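Local coordinates for protein predicted metal-dependent hydrolase of the TIM-barrel fold (PDB 2QPX) that is of unknown specificity but binds two zinc ions and is probably a metal-dependent hydrolase of the amidohydrolase, TIM-barrel type, at residues 66-71 against 83-88; 57-62 against 323-328; 29-34 against 72-77. All blocks are in the same frame, centred on the assembly; numbering follows the deposited sequence.

Contact 1 of 3, residues 66-71 against 83-88; sequences FALDAN and ATYNHR
Arg88 reaches from helix 79-92 to the chain that follows helix 54-66 and grips its carbonyls. At the root, Arg88 CB lies against CD1 of the Phe66 ring at 4.2 Å. With CG anti to the carbonyl carbon (chi1 -74°) and the chain extended from there to NE, the side chain runs straight to the loop. CD passes the oxygen of Phe66, and Arg88 NH1 at the tip donates to two neighbouring carbonyls: to Phe66 O at 2.9 Å, from above the plane of that carbonyl, and more weakly to Ala67 O at 3.0 Å, where the N-H...O angle is only 124°. NH2 takes the next step through a water, which accepts from it and donates to Leu68 O at 2.8 Å. Three successive carbonyls thus meet one guanidinium, two directly, one of them weakly, and the third through water. Leu68 CD2 sits over the centre of one guanidinium face, 4.0 Å above it, and also touches Thr84 CG2 and Tyr85 CB.

Beside this, the Tyr85 ring turns its edge to the chain, CE1 lying 3.3 Å from Phe66 O and also against Phe66 CB; its hydroxyl goes on to Glu324. The arrangement is that of an arginine on one helix binding carbonyls of the chain that follows the preceding helix, here in the helical connection between strands 14-19 and 95-101.

Contact 2 of 3, residues 57-62 against 323-328; sequences HGFLAL and PEMYGL. With EDO (1,2-ethanediol), chain E.
Segments 57-62 and 323-328, of helices 54-66 and 323-342, cross nearly at right angles (103° between their directions), with axes 9.0 Å apart and Phe59 and Glu324 closest in the backbone. Phe59 lies alongside Met325, a selenomethionine here, both side chains pointing the same way. Phe59 CZ meets Met325 CB at 3.6 Å, the backbone N of Met325 stands over one ring face, and the selenium makes an oblique Met-aromatic contact, 5.5 Å from the Phe59 ring centroid. Leu328 crosses Phe59 at about a right angle, putting CD2 3.7 Å from Phe59 CD1. Leu328 CD2 also rests on Gly58 CA, while Leu328 CD1 meets Leu62 CD1 at 4.1 Å.

This packing joins helix 54-66 to helix 323-342, which follows strand 313-314, the last of the TIM-barrel fold, and the Met325 side chain lies about 5 Å from that of the zinc ligand Asp318. Leu62 CD2 presses on the backbone at Gly327 C and Leu328 N, the latter 3.4 Å away; a beta carbon on Gly327 would run into this methyl. Glu324 CG lies 3.6 Å from Phe59 O; the bend beyond it at chi2 (87°) turns the carboxylate toward Tyr85. Phe346 of the second subunit packs against Leu328.

Contact 3 of 3, residues 29-34 against 72-77; sequences NRDDRL and NPLAAM
The guanidinium of Arg30 and the terminal methyl of Met77, a selenomethionine here, meet face-on: CE stands 3.4 Å above the guanidinium plane, over its centre. The two side chains slant across one another, and Met77 brings CE there by bending at its last torsion (chi3 -86°). At the edge of the same group, near its plane, Arg30 NH1 donates to Ala75 O at 2.8 Å. Arg30 NH1 also donates to Pro73 O at 3.0 Å, an oxygen tilted from the guanidinium plane. In the plane, a water accepts from NH2 and donates to Pro73 O at 2.6 Å, giving that carbonyl a second donor. NH2 also forms a salt bridge with Glu324, whose carboxylate probably steadies the positive charge of this buried arginine. Nearer the backbone, the chain of Arg30 passes Leu74 O, with CB at 3.6 Å from it.

In one of its two modelled conformers, Leu74 sends its methyls two ways on helix 30-37: CD1 to Asp31 OD2 at 3.6 Å, CD2 to Leu34 CD1 at 4.1 Å. The other carboxylate oxygen of Asp31 is held by Tyr56. A leucine in place of Arg30 would probably leave the carbonyls of Pro73 and Ala75 without their shared donor and Glu324 without its positive mate. The arrangement is a type I beta turn, Asn72 to Ala75, pinned through its carbonyls by an arginine from the first turn of a neighbouring helix.

The centres of the three contacts lie about 12 Å from one another, on one side of the chain's centre. Contact 2 is fully buried, joins two helices and has no hydrogen bond between its segments; contacts 1 and 3 are only partly buried and rely on an arginine binding backbone carbonyls. Contacts 1 and 3 divide one connection between them: 66-71 and 72-77 are consecutive parts of the link from helix 54-66 to helix 79-92, held by different helices. Glu324 unites all three, since Glu324 OE2 meets Arg30 NH2 of contact 3 at 2.8 Å and, in a probable hydrogen bond, Tyr85 OH of contact 1 at 2.6 Å. Contact 2 alone approaches the zinc site; the others lie farther out.

Contact 1 of 3, residues 66-71 against 83-88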
loop_
_atom_site.group_PDB
_atom_site.type_symbol
_atom_site.label_atom_id
_atom_site.label_comp_id
_atom_site.label_asym_id
_atom_site.label_seq_id
_atom_site.Cartn_x
_atom_site.Cartn_y
_atom_site.Cartn_z
ATOM N N PHE A 66 1.313 -25.091 25.633
ATOM C CA PHE A 66 2.246 -26.187 25.546
ATOM C C PHE A 66 3.124 -26.364 26.796
ATOM O O PHE A 66 3.997 -27.243 26.790
ATOM C CB PHE A 66 3.110 -25.971 24.296
ATOM C CG PHE A 66 2.330 -26.106 23.034
ATOM C CD1 PHE A 66 1.953 -27.362 22.555
ATOM C CD2 PHE A 66 1.951 -24.984 22.301
ATOM C CE1 PHE A 66 1.212 -27.491 21.404
ATOM C CE2 PHE A 66 1.234 -25.115 21.135
ATOM C CZ PHE A 66 0.869 -26.353 20.675
ATOM N N ALA A 67 2.884 -25.582 27.846
ATOM C CA ALA A 67 3.744 -25.540 29.032
ATOM C C ALA A 67 4.034 -26.942 29.607
ATOM O O ALA A 67 3.127 -27.777 29.723
ATOM C CB ALA A 67 3.126 -24.696 30.135
ATOM N N LEU A 68 5.297 -27.178 29.957
ATOM C CA LEU A 68 5.658 -28.357 30.719
ATOM C C LEU A 68 4.909 -28.435 32.050
ATOM O O LEU A 68 4.407 -29.511 32.427
ATOM C CB LEU A 68 7.151 -28.397 30.990
ATOM C CG LEU A 68 8.065 -28.470 29.769
ATOM C CD1 LEU A 68 9.514 -28.549 30.249
ATOM C CD2 LEU A 68 7.712 -29.640 28.821
ATOM N N ASP A 69 4.902 -27.313 32.762
ATOM C CA ASP A 69 4.290 -27.145 34.090
ATOM C C ASP A 69 3.296 -25.993 33.999
ATOM O O ASP A 69 3.661 -24.796 33.945
ATOM C CB ASP A 69 5.380 -26.898 35.139
ATOM C CG ASP A 69 4.831 -26.699 36.545
ATOM O OD1 ASP A 69 3.606 -26.754 36.715
ATOM O OD2 ASP A 69 5.651 -26.471 37.462
ATOM N N ALA A 70 2.012 -26.365 33.958
ATOM C CA ALA A 70 0.908 -25.424 33.852
ATOM C C ALA A 70 0.933 -24.377 34.956
ATOM O O ALA A 70 0.425 -23.270 34.793
ATOM C CB ALA A 70 -0.414 -26.175 33.919
ATOM N N ASN A 71 1.562 -24.715 36.065
ATOM C CA ASN A 71 1.638 -23.801 37.193
ATOM C C ASN A 71 2.837 -22.872 37.136
ATOM O O ASN A 71 2.928 -21.933 37.924
ATOM C CB ASN A 71 1.680 -24.591 38.497
ATOM C CG ASN A 71 0.497 -25.552 38.640
ATOM O OD1 ASN A 71 -0.644 -25.233 38.273
ATOM N ND2 ASN A 71 0.775 -26.740 39.158
ATOM N N ALA A 83 13.919 -30.024 25.357
ATOM C CA ALA A 83 13.710 -30.862 24.191
ATOM C C ALA A 83 12.243 -31.310 24.109
ATOM O O ALA A 83 11.632 -31.274 23.046
ATOM C CB ALA A 83 14.686 -32.074 24.194
ATOM N N THR A 84 11.678 -31.753 25.228
ATOM C CA THR A 84 10.268 -32.136 25.257
ATOM C C THR A 84 9.357 -31.008 24.767
ATOM O O THR A 84 8.484 -31.216 23.936
ATOM C CB THR A 84 9.830 -32.544 26.704
ATOM O OG1 THR A 84 10.579 -33.702 27.097
ATOM C CG2 THR A 84 8.336 -32.839 26.779
ATOM N N TYR A 85 9.634 -29.832 25.278
ATOM C CA TYR A 85 8.841 -28.623 24.963
ATOM C C TYR A 85 8.944 -28.242 23.481
ATOM O O TYR A 85 7.934 -28.025 22.801
ATOM C CB TYR A 85 9.312 -27.480 25.840
ATOM C CG TYR A 85 8.485 -26.218 25.723
ATOM C CD1 TYR A 85 7.126 -26.217 26.044
ATOM C CD2 TYR A 85 9.054 -25.031 25.274
ATOM C CE1 TYR A 85 6.368 -25.075 25.938
ATOM C CE2 TYR A 85 8.281 -23.866 25.165
ATOM C CZ TYR A 85 6.935 -23.907 25.508
ATOM O OH TYR A 85 6.154 -22.765 25.380
ATOM N N ASN A 86 10.169 -28.195 22.972
ATOM C CA ASN A 86 10.380 -27.990 21.528
ATOM C C ASN A 86 9.674 -29.063 20.687
ATOM O O ASN A 86 8.987 -28.758 19.712
ATOM C CB ASN A 86 11.869 -27.878 21.197
ATOM C CG ASN A 86 12.416 -26.494 21.474
ATOM O OD1 ASN A 86 12.348 -25.613 20.616
ATOM N ND2 ASN A 86 12.932 -26.274 22.685
ATOM N N HIS A 87 9.831 -30.339 21.065
ATOM C CA HIS A 87 9.173 -31.409 20.342
ATOM C C HIS A 87 7.649 -31.204 20.300
ATOM O O HIS A 87 7.012 -31.483 19.303
ATOM C CB HIS A 87 9.528 -32.784 20.933
ATOM C CG HIS A 87 10.803 -33.371 20.430
ATOM N ND1 HIS A 87 12.018 -32.743 20.572
ATOM C CD2 HIS A 87 11.062 -34.575 19.862
ATOM C CE1 HIS A 87 12.969 -33.513 20.062
ATOM N NE2 HIS A 87 12.412 -34.631 19.619
ATOM N N ARG A 88 7.071 -30.738 21.401
ATOM C CA ARG A 88 5.613 -30.537 21.453
ATOM C C ARG A 88 5.141 -29.502 20.437
ATOM O O ARG A 88 4.184 -29.730 19.709
ATOM C CB ARG A 88 5.178 -30.048 22.829
ATOM C CG ARG A 88 5.180 -31.046 23.913
ATOM C CD ARG A 88 4.670 -30.411 25.210
ATOM N NE ARG A 88 4.652 -31.401 26.254
ATOM C CZ ARG A 88 4.244 -31.167 27.484
ATOM N NH1 ARG A 88 3.788 -29.981 27.848
ATOM N NH2 ARG A 88 4.267 -32.167 28.354
HETATM O O HOH W 1 2.898 -31.052 30.719
#

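Contact 2 of 3, residues 57-62 against 323-328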
loop_
_atom_site.group_PDB
_atom_site.type_symbol
_atom_site.label_atom_id
_atom_site.label_comp_id
_atom_site.label_asym_id
_atom_site.label_seq_id
_atom_site.Cartn_x
_atom_site.Cartn_y
_atom_site.Cartn_z
ATOM N N HIS A 57 1.535 -11.260 23.168
ATOM C CA HIS A 57 0.400 -12.029 23.698
ATOM C C HIS A 57 0.174 -13.349 23.005
ATOM O O HIS A 57 -0.197 -14.343 23.669
ATOM C CB HIS A 57 -0.841 -11.163 23.734
ATOM C CG HIS A 57 -0.710 -10.046 24.707
ATOM N ND1 HIS A 57 -1.120 -10.139 26.019
ATOM C CD2 HIS A 57 -0.119 -8.820 24.588
ATOM C CE1 HIS A 57 -0.818 -9.017 26.652
ATOM N NE2 HIS A 57 -0.210 -8.197 25.804
ATOM N N GLY A 58 0.421 -13.415 21.704
ATOM C CA GLY A 58 0.417 -14.688 20.990
ATOM C C GLY A 58 1.465 -15.633 21.510
ATOM O O GLY A 58 1.205 -16.813 21.676
ATOM N N PHE A 59 2.658 -15.115 21.756
ATOM C CA PHE A 59 3.721 -15.963 22.309
ATOM C C PHE A 59 3.328 -16.497 23.664
ATOM O O PHE A 59 3.533 -17.678 23.963
ATOM C CB PHE A 59 5.029 -15.183 22.522
ATOM C CG PHE A 59 5.825 -14.888 21.266
ATOM C CD1 PHE A 59 5.376 -15.189 20.000
ATOM C CD2 PHE A 59 7.050 -14.292 21.397
ATOM C CE1 PHE A 59 6.141 -14.870 18.883
ATOM C CE2 PHE A 59 7.817 -13.978 20.290
ATOM C CZ PHE A 59 7.353 -14.267 19.041
ATOM N N LEU A 60 2.764 -15.646 24.510
ATOM C CA LEU A 60 2.319 -16.100 25.850
ATOM C C LEU A 60 1.253 -17.151 25.765
ATOM O O LEU A 60 1.231 -18.095 26.570
ATOM C CB LEU A 60 1.751 -14.935 26.653
ATOM C CG LEU A 60 2.704 -13.918 27.204
ATOM C CD1 LEU A 60 1.915 -12.937 28.124
ATOM C CD2 LEU A 60 3.896 -14.536 27.971
ATOM N N ALA A 61 0.327 -17.001 24.828
ATOM C CA ALA A 61 -0.754 -17.949 24.656
ATOM C C ALA A 61 -0.177 -19.311 24.311
ATOM O O ALA A 61 -0.609 -20.333 24.859
ATOM C CB ALA A 61 -1.745 -17.469 23.540
ATOM N N LEU A 62 0.807 -19.350 23.425
ATOM C CA LEU A 62 1.415 -20.620 23.048
ATOM C C LEU A 62 2.226 -21.204 24.197
ATOM O O LEU A 62 2.160 -22.395 24.423
ATOM C CB LEU A 62 2.258 -20.531 21.768
ATOM C CG LEU A 62 1.535 -20.823 20.440
ATOM C CD1 LEU A 62 0.684 -19.621 20.094
ATOM C CD2 LEU A 62 2.546 -21.098 19.359
ATOM N N PRO A 323 10.760 -21.654 20.671
ATOM C CA PRO A 323 9.804 -22.350 19.807
ATOM C C PRO A 323 8.463 -21.669 19.659
ATOM O O PRO A 323 7.786 -21.890 18.657
ATOM C CB PRO A 323 9.688 -23.737 20.435
ATOM C CG PRO A 323 10.044 -23.511 21.903
ATOM C CD PRO A 323 11.159 -22.482 21.835
ATOM N N GLU A 324 8.087 -20.831 20.619
ATOM C CA GLU A 324 6.835 -20.061 20.467
ATOM C C GLU A 324 6.806 -19.218 19.200
ATOM O O GLU A 324 5.735 -19.024 18.619
ATOM C CB GLU A 324 6.590 -19.128 21.653
ATOM C CG GLU A 324 6.307 -19.819 22.961
ATOM C CD GLU A 324 7.542 -20.199 23.790
ATOM O OE1 GLU A 324 8.666 -20.276 23.275
ATOM O OE2 GLU A 324 7.348 -20.531 24.985
HETATM N N MSE A 325 7.950 -18.664 18.807
HETATM C CA MSE A 325 7.953 -17.806 17.645
HETATM C C MSE A 325 7.754 -18.655 16.396
HETATM O O MSE A 325 7.093 -18.225 15.452
HETATM C CB MSE A 325 9.232 -16.983 17.565
HETATM C CG MSE A 325 9.283 -15.964 16.415
HETATM SE SE MSE A 325 10.764 -14.758 16.577
HETATM C CE MSE A 325 10.453 -13.711 14.934
ATOM N N TYR A 326 8.364 -19.855 16.369
ATOM C CA TYR A 326 8.096 -20.779 15.293
ATOM C C TYR A 326 6.611 -21.197 15.256
ATOM O O TYR A 326 5.953 -21.203 14.179
ATOM C CB TYR A 326 8.944 -22.045 15.470
ATOM C CG TYR A 326 10.409 -21.903 15.031
ATOM C CD1 TYR A 326 11.394 -21.448 15.887
ATOM C CD2 TYR A 326 10.780 -22.213 13.717
ATOM C CE1 TYR A 326 12.703 -21.331 15.458
ATOM C CE2 TYR A 326 12.092 -22.115 13.283
ATOM C CZ TYR A 326 13.042 -21.692 14.160
ATOM O OH TYR A 326 14.327 -21.620 13.693
ATOM N N GLY A 327 6.095 -21.589 16.418
ATOM C CA GLY A 327 4.703 -22.026 16.514
ATOM C C GLY A 327 3.705 -20.971 16.086
ATOM O O GLY A 327 2.719 -21.294 15.401
ATOM N N LEU A 328 3.917 -19.735 16.526
ATOM C CA LEU A 328 2.960 -18.669 16.177
ATOM C C LEU A 328 2.910 -18.414 14.669
ATOM O O LEU A 328 1.843 -18.258 14.083
ATOM C CB LEU A 328 3.211 -17.375 16.940
ATOM C CG LEU A 328 2.162 -16.265 16.773
ATOM C CD1 LEU A 328 0.814 -16.758 17.185
ATOM C CD2 LEU A 328 2.563 -15.025 17.594
HETATM C C1 EDO E . 1.308 -6.451 28.910
HETATM O O1 EDO E . 2.319 -5.709 29.561
HETATM C C2 EDO E . 0.144 -5.465 28.754
HETATM O O2 EDO E . -0.548 -5.744 27.546
#

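Contact 3 of 3, residues 29-34 against 72-77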
loop_
_atom_site.group_PDB
_atom_site.type_symbol
_atom_site.label_atom_id
_atom_site.label_comp_id
_atom_site.label_asym_id
_atom_site.label_seq_id
_atom_site.Cartn_x
_atom_site.Cartn_y
_atom_site.Cartn_z
ATOM N N ASN A 29 15.636 -15.270 32.251
ATOM C CA ASN A 29 14.594 -14.223 32.074
ATOM C C ASN A 29 13.753 -14.534 30.827
ATOM O O ASN A 29 13.657 -13.737 29.901
ATOM C CB ASN A 29 15.247 -12.830 31.984
ATOM C CG ASN A 29 16.349 -12.736 30.913
ATOM O OD1 ASN A 29 16.925 -13.758 30.479
ATOM N ND2 ASN A 29 16.657 -11.498 30.483
ATOM N N ARG A 30 13.126 -15.699 30.825
ATOM C CA ARG A 30 12.422 -16.218 29.657
ATOM C C ARG A 30 11.275 -15.286 29.183
ATOM O O ARG A 30 11.131 -15.016 27.984
ATOM C CB ARG A 30 11.913 -17.622 29.948
ATOM C CG ARG A 30 11.068 -18.209 28.889
ATOM C CD ARG A 30 10.995 -19.764 29.046
ATOM N NE ARG A 30 9.969 -20.270 28.161
ATOM C CZ ARG A 30 8.887 -20.920 28.513
ATOM N NH1 ARG A 30 8.754 -21.387 29.734
ATOM N NH2 ARG A 30 7.994 -21.197 27.603
ATOM N N ASP A 31 10.449 -14.791 30.103
ATOM C CA ASP A 31 9.355 -13.857 29.738
ATOM C C ASP A 31 9.919 -12.628 28.998
ATOM O O ASP A 31 9.454 -12.265 27.915
ATOM C CB ASP A 31 8.618 -13.421 31.002
ATOM C CG ASP A 31 7.334 -12.672 30.750
ATOM O OD1 ASP A 31 6.938 -12.433 29.629
ATOM O OD2 ASP A 31 6.614 -12.394 31.733
ATOM N N ASP A 32 10.944 -12.007 29.553
ATOM C CA ASP A 32 11.533 -10.829 28.920
ATOM C C ASP A 32 12.181 -11.178 27.571
ATOM O O ASP A 32 12.089 -10.391 26.615
ATOM C CB ASP A 32 12.539 -10.150 29.842
ATOM C CG ASP A 32 11.888 -9.388 30.991
ATOM O OD1 ASP A 32 10.642 -9.243 31.067
ATOM O OD2 ASP A 32 12.682 -8.918 31.821
ATOM N N ARG A 33 12.824 -12.331 27.478
ATOM C CA ARG A 33 13.418 -12.757 26.201
ATOM C C ARG A 33 12.357 -13.012 25.138
ATOM O O ARG A 33 12.567 -12.730 23.951
ATOM C CB ARG A 33 14.358 -13.975 26.351
ATOM C CG ARG A 33 15.646 -13.686 27.142
ATOM C CD ARG A 33 16.627 -12.733 26.436
ATOM N NE ARG A 33 17.165 -13.220 25.148
ATOM C CZ ARG A 33 18.286 -13.915 24.985
ATOM N NH1 ARG A 33 19.049 -14.250 26.011
ATOM N NH2 ARG A 33 18.675 -14.240 23.776
ATOM N N LEU A 34 11.231 -13.576 25.521
ATOM C CA LEU A 34 10.101 -13.749 24.627
ATOM C C LEU A 34 9.596 -12.377 24.141
ATOM O O LEU A 34 9.337 -12.170 22.950
ATOM C CB LEU A 34 8.945 -14.516 25.315
ATOM C CG LEU A 34 9.043 -16.026 25.299
ATOM C CD1 LEU A 34 8.086 -16.682 26.360
ATOM C CD2 LEU A 34 8.812 -16.595 23.853
ATOM N N ASN A 72 3.784 -23.152 36.233
ATOM C CA ASN A 72 4.948 -22.298 36.067
ATOM C C ASN A 72 5.227 -22.232 34.562
ATOM O O ASN A 72 6.247 -22.715 34.107
ATOM C CB ASN A 72 6.142 -22.849 36.825
ATOM C CG ASN A 72 5.947 -22.812 38.327
ATOM O OD1 ASN A 72 6.168 -21.782 38.945
ATOM N ND2 ASN A 72 5.566 -23.945 38.920
ATOM N N PRO A 73 4.295 -21.655 33.799
ATOM C CA PRO A 73 4.366 -21.729 32.358
ATOM C C PRO A 73 5.553 -20.984 31.721
ATOM O O PRO A 73 5.928 -21.331 30.608
ATOM C CB PRO A 73 3.042 -21.125 31.913
ATOM C CG PRO A 73 2.666 -20.185 33.035
ATOM C CD PRO A 73 3.094 -20.924 34.248
ATOM N N LEU A 74 6.121 -20.011 32.426
ATOM C CA LEU A 74 7.255 -19.228 31.919
ATOM C C LEU A 74 8.620 -19.586 32.536
ATOM O O LEU A 74 9.603 -18.859 32.372
ATOM C CB LEU A 74 6.943 -17.725 32.032
ATOM C CG LEU A 74 5.708 -17.277 31.235
ATOM C CD1 LEU A 74 5.446 -15.788 31.459
ATOM C CD2 LEU A 74 5.879 -17.594 29.754
ATOM N N ALA A 75 8.706 -20.737 33.183
ATOM C CA ALA A 75 9.945 -21.197 33.779
ATOM C C ALA A 75 11.020 -21.468 32.739
ATOM O O ALA A 75 10.710 -21.972 31.659
ATOM C CB ALA A 75 9.683 -22.489 34.571
ATOM N N ALA A 76 12.271 -21.181 33.085
ATOM C CA ALA A 76 13.411 -21.730 32.342
ATOM C C ALA A 76 13.350 -23.266 32.400
ATOM O O ALA A 76 12.678 -23.845 33.254
ATOM C CB ALA A 76 14.752 -21.189 32.888
HETATM N N MSE A 77 14.007 -23.931 31.453
HETATM C CA MSE A 77 13.893 -25.371 31.295
HETATM C C MSE A 77 15.271 -25.980 31.169
HETATM O O MSE A 77 16.122 -25.486 30.421
HETATM C CB MSE A 77 13.052 -25.715 30.057
HETATM C CG MSE A 77 11.601 -25.306 30.183
HETATM SE SE MSE A 77 10.615 -25.328 28.547
HETATM C CE MSE A 77 11.089 -23.550 27.962
HETATM O O HOH W 2 5.731 -22.859 28.516
#